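Local coordinates for sporulation-control protein spo0M (Bacillus subtilis, PDB 5CL2) that controls the expression of spo0A and is required for the cell to pass the morphological stage 0 of sporulation, at residues A[131-141]-A[187-198]. Sequence-based numbering, arbitrary orientation.
Sequences HPWIENVLEAI and LIFLLDEDGLEI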
loop_
_atom_site.group_PDB
_atom_site.type_symbol
_atom_site.label_atom_id
_atom_site.label_comp_id
_atom_site.label_asym_id
_atom_site.label_seq_id
_atom_site.Cartn_x
_atom_site.Cartn_y
_atom_site.Cartn_z
ATOM N N HIS A 131 -4.552 18.656 -2.276
ATOM C CA HIS A 131 -3.520 19.109 -1.375
ATOM C C HIS A 131 -2.692 20.147 -2.133
ATOM O O HIS A 131 -2.470 20.004 -3.338
ATOM C CB HIS A 131 -2.694 17.899 -0.925
ATOM C CG HIS A 131 -1.547 18.216 -0.023
ATOM N ND1 HIS A 131 -0.381 18.797 -0.481
ATOM C CD2 HIS A 131 -1.348 17.968 1.291
ATOM C CE1 HIS A 131 0.468 18.925 0.521
ATOM N NE2 HIS A 131 -0.096 18.429 1.610
ATOM N N PRO A 132 -2.244 21.198 -1.437
ATOM C CA PRO A 132 -1.499 22.314 -2.035
ATOM C C PRO A 132 -0.343 21.922 -2.970
ATOM O O PRO A 132 -0.203 22.571 -3.999
ATOM C CB PRO A 132 -0.962 23.054 -0.813
ATOM C CG PRO A 132 -2.039 22.840 0.229
ATOM C CD PRO A 132 -2.576 21.446 -0.019
ATOM N N TRP A 133 0.476 20.929 -2.630
ATOM C CA TRP A 133 1.537 20.497 -3.550
ATOM C C TRP A 133 0.952 20.008 -4.867
ATOM O O TRP A 133 1.497 20.298 -5.940
ATOM C CB TRP A 133 2.391 19.384 -2.954
ATOM C CG TRP A 133 3.029 19.693 -1.629
ATOM C CD1 TRP A 133 3.222 20.922 -1.069
ATOM C CD2 TRP A 133 3.580 18.744 -0.713
ATOM N NE1 TRP A 133 3.849 20.794 0.146
ATOM C CE2 TRP A 133 4.075 19.466 0.390
ATOM C CE3 TRP A 133 3.680 17.351 -0.708
ATOM C CZ2 TRP A 133 4.668 18.840 1.486
ATOM C CZ3 TRP A 133 4.264 16.729 0.384
ATOM C CH2 TRP A 133 4.756 17.473 1.463
ATOM N N ILE A 134 -0.138 19.241 -4.783
ATOM C CA ILE A 134 -0.796 18.723 -5.975
ATOM C C ILE A 134 -1.383 19.882 -6.757
ATOM O O ILE A 134 -1.301 19.913 -7.980
ATOM C CB ILE A 134 -1.897 17.711 -5.659
ATOM C CG1 ILE A 134 -1.301 16.417 -5.110
ATOM C CG2 ILE A 134 -2.716 17.398 -6.913
ATOM C CD1 ILE A 134 -2.376 15.380 -4.704
ATOM N N GLU A 135 -1.979 20.839 -6.056
ATOM C CA GLU A 135 -2.569 21.990 -6.728
ATOM C C GLU A 135 -1.484 22.841 -7.408
ATOM O O GLU A 135 -1.716 23.437 -8.465
ATOM C CB GLU A 135 -3.366 22.823 -5.726
ATOM C CG GLU A 135 -4.231 23.902 -6.349
ATOM C CD GLU A 135 -5.393 24.286 -5.444
ATOM O OE1 GLU A 135 -5.206 24.332 -4.201
ATOM O OE2 GLU A 135 -6.498 24.534 -5.971
ATOM N N ASN A 136 -0.290 22.848 -6.824
ATOM C CA ASN A 136 0.864 23.480 -7.443
ATOM C C ASN A 136 1.219 22.760 -8.731
ATOM O O ASN A 136 1.447 23.405 -9.758
ATOM C CB ASN A 136 2.078 23.484 -6.499
ATOM C CG ASN A 136 1.956 24.500 -5.369
ATOM O OD1 ASN A 136 0.999 25.272 -5.304
ATOM N ND2 ASN A 136 2.922 24.484 -4.457
ATOM N N VAL A 137 1.266 21.428 -8.686
ATOM C CA VAL A 137 1.586 20.667 -9.893
ATOM C C VAL A 137 0.536 20.911 -10.982
ATOM O O VAL A 137 0.871 21.063 -12.153
ATOM C CB VAL A 137 1.698 19.156 -9.623
ATOM C CG1 VAL A 137 2.071 18.421 -10.904
ATOM C CG2 VAL A 137 2.752 18.884 -8.562
ATOM N N LEU A 138 -0.727 20.976 -10.585
ATOM C CA LEU A 138 -1.840 21.121 -11.528
ATOM C C LEU A 138 -1.789 22.474 -12.223
ATOM O O LEU A 138 -1.952 22.577 -13.447
ATOM C CB LEU A 138 -3.175 20.960 -10.804
ATOM C CG LEU A 138 -3.441 19.578 -10.202
ATOM C CD1 LEU A 138 -4.738 19.583 -9.350
ATOM C CD2 LEU A 138 -3.484 18.512 -11.302
ATOM N N GLU A 139 -1.569 23.512 -11.421
ATOM C CA GLU A 139 -1.425 24.852 -11.957
ATOM C C GLU A 139 -0.214 24.939 -12.875
ATOM O O GLU A 139 -0.299 25.508 -13.966
ATOM C CB GLU A 139 -1.302 25.867 -10.822
ATOM C CG GLU A 139 -0.929 27.273 -11.270
ATOM C CD GLU A 139 -0.785 28.242 -10.100
ATOM O OE1 GLU A 139 -0.990 27.816 -8.940
ATOM O OE2 GLU A 139 -0.484 29.433 -10.340
ATOM N N ALA A 140 0.894 24.338 -12.448
ATOM C CA ALA A 140 2.119 24.292 -13.247
ATOM C C ALA A 140 1.902 23.643 -14.611
ATOM O O ALA A 140 2.375 24.154 -15.619
ATOM C CB ALA A 140 3.213 23.560 -12.492
ATOM N N ILE A 141 1.214 22.508 -14.629
ATOM C CA ILE A 141 0.923 21.792 -15.865
ATOM C C ILE A 141 0.016 22.622 -16.778
ATOM O O ILE A 141 0.267 22.729 -17.991
ATOM C CB ILE A 141 0.255 20.431 -15.588
ATOM C CG1 ILE A 141 1.252 19.452 -14.955
ATOM C CG2 ILE A 141 -0.328 19.850 -16.861
ATOM C CD1 ILE A 141 2.422 19.061 -15.846
ATOM N N LEU A 187 -1.292 11.981 -15.434
ATOM C CA LEU A 187 -0.495 12.071 -14.219
ATOM C C LEU A 187 -1.145 11.277 -13.095
ATOM O O LEU A 187 -2.380 11.241 -12.955
ATOM C CB LEU A 187 -0.307 13.527 -13.772
ATOM C CG LEU A 187 0.353 14.525 -14.742
ATOM C CD1 LEU A 187 0.870 15.771 -14.027
ATOM C CD2 LEU A 187 1.444 13.879 -15.589
ATOM N N ILE A 188 -0.307 10.601 -12.327
ATOM C CA ILE A 188 -0.732 10.006 -11.077
ATOM C C ILE A 188 0.076 10.617 -9.945
ATOM O O ILE A 188 1.309 10.644 -9.998
ATOM C CB ILE A 188 -0.544 8.483 -11.069
ATOM C CG1 ILE A 188 -1.442 7.825 -12.102
ATOM C CG2 ILE A 188 -0.842 7.897 -9.671
ATOM C CD1 ILE A 188 -0.984 6.414 -12.433
ATOM N N PHE A 189 -0.613 11.123 -8.931
ATOM C CA PHE A 189 0.058 11.624 -7.738
ATOM C C PHE A 189 0.040 10.589 -6.622
ATOM O O PHE A 189 -1.025 10.085 -6.248
ATOM C CB PHE A 189 -0.616 12.887 -7.247
ATOM C CG PHE A 189 -0.671 13.955 -8.259
ATOM C CD1 PHE A 189 0.422 14.759 -8.486
ATOM C CD2 PHE A 189 -1.799 14.136 -9.015
ATOM C CE1 PHE A 189 0.379 15.744 -9.414
ATOM C CE2 PHE A 189 -1.841 15.121 -9.968
ATOM C CZ PHE A 189 -0.738 15.927 -10.164
ATOM N N LEU A 190 1.212 10.279 -6.093
ATOM C CA LEU A 190 1.320 9.477 -4.887
ATOM C C LEU A 190 1.863 10.366 -3.776
ATOM O O LEU A 190 3.057 10.677 -3.728
ATOM C CB LEU A 190 2.236 8.278 -5.126
ATOM C CG LEU A 190 1.936 7.498 -6.408
ATOM C CD1 LEU A 190 3.024 6.468 -6.689
ATOM C CD2 LEU A 190 0.584 6.822 -6.271
ATOM N N LEU A 191 0.970 10.758 -2.878
ATOM C CA LEU A 191 1.279 11.733 -1.859
ATOM C C LEU A 191 1.726 11.037 -0.597
ATOM O O LEU A 191 1.076 10.101 -0.141
ATOM C CB LEU A 191 0.061 12.599 -1.587
ATOM C CG LEU A 191 0.248 13.661 -0.516
ATOM C CD1 LEU A 191 1.245 14.677 -1.014
ATOM C CD2 LEU A 191 -1.081 14.305 -0.220
ATOM N N ASP A 192 2.845 11.482 -0.043
ATOM C CA ASP A 192 3.288 11.029 1.266
ATOM C C ASP A 192 3.652 12.251 2.105
ATOM O O ASP A 192 3.424 13.394 1.680
ATOM C CB ASP A 192 4.441 10.019 1.149
ATOM C CG ASP A 192 5.647 10.567 0.367
ATOM O OD1 ASP A 192 6.507 11.231 0.979
ATOM O OD2 ASP A 192 5.724 10.328 -0.867
ATOM N N GLU A 193 4.158 12.004 3.312
ATOM C CA GLU A 193 4.417 13.061 4.291
ATOM C C GLU A 193 5.583 13.991 3.911
ATOM O O GLU A 193 5.589 15.174 4.254
ATOM C CB GLU A 193 4.696 12.429 5.665
ATOM C CG GLU A 193 3.563 11.558 6.245
ATOM C CD GLU A 193 2.459 12.370 6.906
ATOM O OE1 GLU A 193 2.512 13.618 6.826
ATOM O OE2 GLU A 193 1.552 11.761 7.533
ATOM N N ASP A 194 6.593 13.444 3.246
ATOM C CA ASP A 194 7.803 14.227 2.948
ATOM C C ASP A 194 7.878 14.792 1.544
ATOM O O ASP A 194 8.812 15.508 1.210
ATOM C CB ASP A 194 9.043 13.381 3.217
ATOM C CG ASP A 194 9.054 12.851 4.626
ATOM O OD1 ASP A 194 9.206 13.683 5.550
ATOM O OD2 ASP A 194 8.902 11.617 4.799
ATOM N N GLY A 195 6.874 14.500 0.738
ATOM C CA GLY A 195 6.892 14.922 -0.639
ATOM C C GLY A 195 5.862 14.196 -1.468
ATOM O O GLY A 195 4.856 13.676 -0.960
ATOM N N LEU A 196 6.118 14.162 -2.762
ATOM C CA LEU A 196 5.121 13.698 -3.703
ATOM C C LEU A 196 5.784 12.995 -4.885
ATOM O O LEU A 196 6.789 13.475 -5.414
ATOM C CB LEU A 196 4.296 14.895 -4.148
ATOM C CG LEU A 196 3.110 14.724 -5.064
ATOM C CD1 LEU A 196 2.095 15.783 -4.738
ATOM C CD2 LEU A 196 3.613 14.894 -6.460
ATOM N N GLU A 197 5.228 11.864 -5.304
ATOM C CA GLU A 197 5.724 11.182 -6.503
ATOM C C GLU A 197 4.750 11.326 -7.679
ATOM O O GLU A 197 3.543 11.152 -7.514
ATOM C CB GLU A 197 5.971 9.711 -6.184
ATOM C CG GLU A 197 6.596 8.909 -7.271
ATOM C CD GLU A 197 7.268 7.670 -6.726
ATOM O OE1 GLU A 197 7.410 7.599 -5.494
ATOM O OE2 GLU A 197 7.683 6.786 -7.506
ATOM N N ILE A 198 5.269 11.638 -8.861
ATOM C CA ILE A 198 4.432 11.772 -10.054
ATOM C C ILE A 198 4.751 10.720 -11.091
ATOM O O ILE A 198 5.922 10.472 -11.404
ATOM C CB ILE A 198 4.569 13.138 -10.719
ATOM C CG1 ILE A 198 4.421 14.240 -9.690
ATOM C CG2 ILE A 198 3.508 13.317 -11.780
ATOM C CD1 ILE A 198 4.188 15.566 -10.287
#
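Helix 132-141 packs on one face of an antiparallel beta-hairpin, residues 187-198, with Ile134 and Val137 meeting Phe189. The helix runs at 157° to strand 187-191. Ile134 lays CG2 over the centre of the Phe189 ring, a CH-pi contact 3.9 Å from the centroid. Val137 comes to the ring edge, CG1 lying 3.5 Å from Phe189 CE1. With that branch opposite the backbone N (chi1 -178°), CG1 also meets Ile198 CD1 end to end. Leu138 CD2 adds a contact at Phe189 CZ, and Ile141 CG1 reaches Leu187 CD1. Packing is tight where Leu196 CD1 presses on Ile134 CG1, 3.5 Å apart. An alanine in place of Phe189 would probably open a gap beneath the helix and leave Ile134, Val137 and Leu138 without their shared partner. At the other end, Trp133 lies against the turn, its CZ3 3.3 Å from Gly195 CA, and Glu193 O sits at the indole edge. Leu191 splits its methyls, CD1 to Trp133 CE3 and CD2 to the His131 ring. His131 caps the helix: its ND1 accepts from Trp133 N at 3.1 Å. The hairpin supplies two strands of a five-stranded antiparallel sheet. Phe169 of neighbouring strand 165-173 meets the Phe189 ring edge-to-face, while helix 230-234 touches Trp133 and Leu196 through Leu233.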